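Local coordinates for Os03g0854200 protein (PDB 3HKM) that probably serves as an exosome subunit in RNA degradation, binds double-stranded DNA and single-stranded RNA, and shows hydrolytic DNase and phosphorolytic RNase activity in vitro, at residues L41-Y45 / T102-L106; I91-H97 / I132-A138. All blocks are in the same frame, centred on the assembly; numbering follows the deposited sequence.

Contact 1 of 2, residues L41-Y45 / T102-L106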
loop_
_atom_site.group_PDB
_atom_site.type_symbol
_atom_site.label_atom_id
_atom_site.label_comp_id
_atom_site.label_asym_id
_atom_site.label_seq_id
_atom_site.Cartn_x
_atom_site.Cartn_y
_atom_site.Cartn_z
ATOM N N LEU A 41 8.677 -4.534 4.636
ATOM C CA LEU A 41 9.601 -3.481 5.065
ATOM C C LEU A 41 9.766 -2.407 3.992
ATOM O O LEU A 41 10.162 -2.701 2.864
ATOM C CB LEU A 41 10.972 -4.053 5.448
ATOM C CG LEU A 41 12.087 -3.015 5.667
ATOM C CD1 LEU A 41 11.788 -2.139 6.882
ATOM C CD2 LEU A 41 13.455 -3.675 5.817
ATOM N N ALA A 42 9.466 -1.163 4.360
ATOM C CA ALA A 42 9.507 -0.022 3.438
ATOM C C ALA A 42 10.639 0.963 3.759
ATOM O O ALA A 42 10.709 1.492 4.856
ATOM C CB ALA A 42 8.162 0.709 3.448
ATOM N N ALA A 43 11.517 1.213 2.791
ATOM C CA ALA A 43 12.679 2.084 3.006
ATOM C C ALA A 43 12.665 3.263 2.036
ATOM O O ALA A 43 12.540 3.066 0.830
ATOM C CB ALA A 43 13.982 1.289 2.861
ATOM N N VAL A 44 12.791 4.480 2.563
ATOM C CA VAL A 44 12.751 5.690 1.748
ATOM C C VAL A 44 14.014 6.506 1.953
ATOM O O VAL A 44 14.486 6.629 3.073
ATOM C CB VAL A 44 11.557 6.580 2.113
ATOM C CG1 VAL A 44 11.422 7.717 1.108
ATOM C CG2 VAL A 44 10.277 5.753 2.178
ATOM N N TYR A 45 14.549 7.082 0.880
ATOM C CA TYR A 45 15.840 7.757 0.986
ATOM C C TYR A 45 15.835 9.299 0.795
ATOM O O TYR A 45 16.469 9.815 -0.113
ATOM C CB TYR A 45 16.872 7.016 0.118
ATOM C CG TYR A 45 17.037 5.584 0.600
ATOM C CD1 TYR A 45 17.869 5.285 1.667
ATOM C CD2 TYR A 45 16.306 4.545 0.035
ATOM C CE1 TYR A 45 17.999 3.986 2.143
ATOM C CE2 TYR A 45 16.427 3.240 0.507
ATOM C CZ TYR A 45 17.276 2.970 1.560
ATOM O OH TYR A 45 17.411 1.684 2.037
ATOM N N THR A 102 13.571 10.579 -4.846
ATOM C CA THR A 102 13.279 9.791 -3.664
ATOM C C THR A 102 13.073 8.330 -4.069
ATOM O O THR A 102 12.165 8.010 -4.828
ATOM C CB THR A 102 12.041 10.347 -2.939
ATOM O OG1 THR A 102 12.294 11.706 -2.555
ATOM C CG2 THR A 102 11.710 9.527 -1.707
ATOM N N SER A 103 13.934 7.448 -3.573
ATOM C CA SER A 103 13.854 6.039 -3.929
ATOM C C SER A 103 13.203 5.227 -2.824
ATOM O O SER A 103 13.652 5.241 -1.679
ATOM C CB SER A 103 15.239 5.467 -4.236
ATOM O OG SER A 103 15.920 6.267 -5.187
ATOM N N VAL A 104 12.152 4.509 -3.187
ATOM C CA VAL A 104 11.449 3.636 -2.268
ATOM C C VAL A 104 11.815 2.180 -2.548
ATOM O O VAL A 104 11.733 1.713 -3.687
ATOM C CB VAL A 104 9.924 3.817 -2.414
ATOM C CG1 VAL A 104 9.177 2.955 -1.408
ATOM C CG2 VAL A 104 9.550 5.281 -2.263
ATOM N N ILE A 105 12.237 1.467 -1.512
ATOM C CA ILE A 105 12.447 0.034 -1.621
ATOM C C ILE A 105 11.445 -0.696 -0.745
ATOM O O ILE A 105 11.272 -0.371 0.422
ATOM C CB ILE A 105 13.878 -0.385 -1.247
ATOM C CG1 ILE A 105 14.876 0.239 -2.221
ATOM C CG2 ILE A 105 14.011 -1.901 -1.275
ATOM C CD1 ILE A 105 16.252 -0.371 -2.143
ATOM N N LEU A 106 10.771 -1.669 -1.338
ATOM C CA LEU A 106 9.771 -2.458 -0.651
ATOM C C LEU A 106 10.254 -3.903 -0.599
ATOM O O LEU A 106 10.432 -4.545 -1.628
ATOM C CB LEU A 106 8.428 -2.348 -1.378
ATOM C CG LEU A 106 7.166 -2.901 -0.711
ATOM C CD1 LEU A 106 7.070 -4.418 -0.835
ATOM C CD2 LEU A 106 7.086 -2.457 0.742
#
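Val44 and Thr102 meet on the buried face of the mixed beta sheet of an RNase PH domain. Their methyls are tightly packed, with Val44 CG1 3.4 Å from Thr102 CG2. Both branches stand anti to their own backbone N, beside the carbonyl carbon. Further along this face Ala42 CB lies 4.3 Å from Leu106 CD2. Helix 115-130 packs on the same face, with Ala126 against Ala42 and Val44, and Cys123 against Val104.

The strands are neighbours and run antiparallel. Ala43 and Ile105 form their hydrogen-bonded pair and put their side chains on the other face, where the two CB atoms are 4.4 Å apart. Ala43 N bonds Ile105 O and Ile105 N bonds Ala43 O, both at 2.9 Å.

At the polar edge the pairing weakens. Tyr45 N reaches Ser103 O at 3.3 Å, a weak bond bent to 133°. The Tyr45 ring turns back over the strand pair, because CG is anti to the carbonyl carbon (chi1 -61°). One ring edge then meets Ile105 CG1 through Tyr45 CE2 at 4.3 Å. On that edge Tyr45 CD2 lies 3.2 Å from Ser103 O, which sits near the ring plane.

Contact 2 of 2, residues I91-H97 / I132-A138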
loop_
_atom_site.group_PDB
_atom_site.type_symbol
_atom_site.label_atom_id
_atom_site.label_comp_id
_atom_site.label_asym_id
_atom_site.label_seq_id
_atom_site.Cartn_x
_atom_site.Cartn_y
_atom_site.Cartn_z
ATOM N N ILE A 91 0.408 10.399 -4.654
ATOM C CA ILE A 91 0.163 11.061 -3.374
ATOM C C ILE A 91 1.252 12.046 -2.991
ATOM O O ILE A 91 1.019 12.932 -2.189
ATOM C CB ILE A 91 -0.019 10.061 -2.214
ATOM C CG1 ILE A 91 1.338 9.538 -1.739
ATOM C CG2 ILE A 91 -0.978 8.931 -2.601
ATOM C CD1 ILE A 91 1.248 8.589 -0.556
ATOM N N CYS A 92 2.438 11.885 -3.564
ATOM C CA CYS A 92 3.556 12.768 -3.257
ATOM C C CYS A 92 3.362 14.139 -3.882
ATOM O O CYS A 92 2.953 14.248 -5.042
ATOM C CB CYS A 92 4.876 12.154 -3.737
ATOM S SG CYS A 92 5.509 10.804 -2.695
ATOM N N LEU A 93 3.642 15.193 -3.117
ATOM C CA LEU A 93 3.654 16.532 -3.695
ATOM C C LEU A 93 4.991 16.775 -4.413
ATOM O O LEU A 93 6.052 16.849 -3.785
ATOM C CB LEU A 93 3.380 17.600 -2.635
ATOM C CG LEU A 93 3.063 18.978 -3.226
ATOM C CD1 LEU A 93 2.214 18.827 -4.483
ATOM C CD2 LEU A 93 2.373 19.882 -2.209
ATOM N N LEU A 94 4.927 16.900 -5.735
ATOM C CA LEU A 94 6.115 16.820 -6.585
ATOM C C LEU A 94 6.767 18.170 -6.849
ATOM O O LEU A 94 7.898 18.251 -7.332
ATOM C CB LEU A 94 5.773 16.122 -7.913
ATOM C CG LEU A 94 4.526 16.566 -8.702
ATOM C CD1 LEU A 94 3.193 16.387 -7.931
ATOM C CD2 LEU A 94 4.672 18.001 -9.185
ATOM N N THR A 95 6.039 19.226 -6.518
ATOM C CA THR A 95 6.459 20.586 -6.803
ATOM C C THR A 95 7.355 21.191 -5.709
ATOM O O THR A 95 7.921 22.267 -5.890
ATOM C CB THR A 95 5.214 21.478 -7.010
ATOM O OG1 THR A 95 5.609 22.850 -7.133
ATOM C CG2 THR A 95 4.252 21.328 -5.839
ATOM N N VAL A 96 7.487 20.504 -4.579
ATOM C CA VAL A 96 8.244 21.050 -3.454
ATOM C C VAL A 96 9.761 20.949 -3.650
ATOM O O VAL A 96 10.486 21.940 -3.466
ATOM C CB VAL A 96 7.851 20.382 -2.117
ATOM C CG1 VAL A 96 8.559 21.068 -0.957
ATOM C CG2 VAL A 96 6.343 20.432 -1.922
ATOM N N HIS A 97 10.238 19.763 -4.025
ATOM C CA HIS A 97 11.670 19.529 -4.148
ATOM C C HIS A 97 12.076 19.099 -5.547
ATOM O O HIS A 97 12.400 17.938 -5.766
ATOM C CB HIS A 97 12.125 18.488 -3.133
ATOM C CG HIS A 97 12.116 18.987 -1.726
ATOM N ND1 HIS A 97 11.198 18.561 -0.789
ATOM C CD2 HIS A 97 12.894 19.903 -1.104
ATOM C CE1 HIS A 97 11.420 19.185 0.356
ATOM N NE2 HIS A 97 12.446 20.003 0.191
ATOM N N ILE A 132 8.942 13.138 3.393
ATOM C CA ILE A 132 8.650 13.374 1.988
ATOM C C ILE A 132 7.299 14.050 1.944
ATOM O O ILE A 132 6.330 13.533 2.494
ATOM C CB ILE A 132 8.566 12.060 1.196
ATOM C CG1 ILE A 132 9.751 11.138 1.517
ATOM C CG2 ILE A 132 8.451 12.337 -0.296
ATOM C CD1 ILE A 132 11.103 11.720 1.204
ATOM N N PRO A 133 7.223 15.218 1.301
ATOM C CA PRO A 133 5.958 15.960 1.239
ATOM C C PRO A 133 4.858 15.191 0.487
ATOM O O PRO A 133 5.020 14.858 -0.685
ATOM C CB PRO A 133 6.341 17.243 0.483
ATOM C CG PRO A 133 7.824 17.351 0.623
ATOM C CD PRO A 133 8.332 15.945 0.659
ATOM N N LEU A 134 3.744 14.922 1.164
ATOM C CA LEU A 134 2.618 14.233 0.549
ATOM C C LEU A 134 1.433 15.181 0.361
ATOM O O LEU A 134 1.264 16.128 1.138
ATOM C CB LEU A 134 2.190 13.059 1.424
ATOM C CG LEU A 134 2.742 11.646 1.206
ATOM C CD1 LEU A 134 4.223 11.625 0.873
ATOM C CD2 LEU A 134 2.440 10.786 2.433
ATOM N N LYS A 135 0.617 14.929 -0.667
ATOM C CA LYS A 135 -0.653 15.642 -0.854
ATOM C C LYS A 135 -1.668 15.203 0.210
ATOM O O LYS A 135 -2.507 15.979 0.661
ATOM C CB LYS A 135 -1.249 15.345 -2.237
ATOM C CG LYS A 135 -0.454 15.815 -3.448
ATOM C CD LYS A 135 -1.288 15.579 -4.704
ATOM C CE LYS A 135 -0.464 15.586 -5.986
ATOM N NZ LYS A 135 -0.208 16.962 -6.517
ATOM N N HIS A 136 -1.587 13.932 0.583
ATOM C CA HIS A 136 -2.516 13.313 1.517
ATOM C C HIS A 136 -2.001 11.913 1.814
ATOM O O HIS A 136 -1.135 11.399 1.104
ATOM C CB HIS A 136 -3.912 13.216 0.898
ATOM C CG HIS A 136 -3.896 12.779 -0.533
ATOM N ND1 HIS A 136 -3.577 11.493 -0.914
ATOM C CD2 HIS A 136 -4.127 13.464 -1.679
ATOM C CE1 HIS A 136 -3.624 11.401 -2.231
ATOM N NE2 HIS A 136 -3.956 12.582 -2.719
ATOM N N LEU A 137 -2.532 11.305 2.869
ATOM C CA LEU A 137 -2.240 9.910 3.187
ATOM C C LEU A 137 -2.851 8.965 2.149
ATOM O O LEU A 137 -3.906 9.250 1.583
ATOM C CB LEU A 137 -2.816 9.552 4.558
ATOM C CG LEU A 137 -1.957 9.660 5.813
ATOM C CD1 LEU A 137 -1.207 10.978 5.884
ATOM C CD2 LEU A 137 -2.826 9.447 7.039
ATOM N N ALA A 138 -2.184 7.841 1.911
ATOM C CA ALA A 138 -2.770 6.748 1.144
ATOM C C ALA A 138 -3.071 5.576 2.082
ATOM O O ALA A 138 -2.177 5.057 2.748
ATOM C CB ALA A 138 -1.851 6.317 0.018
HETATM O O HOH W 1 6.942 14.583 -2.288
#
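Ile91 packs against Leu134, His136 and Ala138 where two loops of the RNase PH fold are tied by an isolated beta bridge. One loop follows helix 77-91, the other helix 115-130. Ile91 CB touches both His136 O and the ring atom His136 CE1. The contact buries that carbonyl O, which has no hydrogen-bond partner in the model. Ile91 CG2 goes on to His136 CE1 at 3.6 Å, set obliquely to the ring. Ile91 CG2 also meets Ala138 CB at 3.8 Å. CG1 takes the crowded position between backbone N and carbonyl carbon (chi1 79°), which lays it alongside Leu134. At the tip, Ile91 CD1 touches Leu134 CG at 3.8 Å and also Ala138 CB. Leu127 of helix 115-130 and Ile195 pack on Ile91 as well. With an alanine here, the loss of CG1, CG2 and CD1 would probably open a gap between Leu134 and Ala138 and leave the His136 ring less well packed.

Cys92 and Leu134 form the bridge, flanked by two backbone hydrogen bonds. Leu93 N gives one to Pro133 O at 2.8 Å. Lys135 N gives the other to Ile91 O, though its modelled length is doubtfully short. A water donates to Leu93 O; it also sits by Pro133 O, but so close that this second bond is doubtful. Cys92 SG rests against Leu134 CD1 at 3.9 Å.

Outward, the Lys135 chain passes Cys92 O and bends at its last torsion. Lys135 NZ lies 3.7 Å from Leu93 CD1 and from Leu94 CD1. Pro133 takes Val96 CG2 on CB, while Pro133 CG meets the edge of the His97 ring, 3.9 Å from His97 ND1.

Overall arrangement
The centres of contact 1 and contact 2 are about 15 Å apart, and Ile132 joins them directly. Ile132 CD1 lies 3.7 Å from Thr102 CG2, and Ile132 CG1 lies 3.8 Å from Val44 CG1. The segments alternate along the chain: 41-45, 91-97, 102-106, 132-138. Helix 115-130 serves both contacts, with Cys123, Ala126 and Ala130 touching contact 1 and Leu127 and Val128 touching contact 2. Pro47 is a second shared neighbour, touching Thr102 and His97. Contact 1 pairs strands of the mixed sheet. Contact 2 runs from beside that sheet to Ala138, the start of a strand in the antiparallel sheet. Neither contact includes a bound ligand or metal.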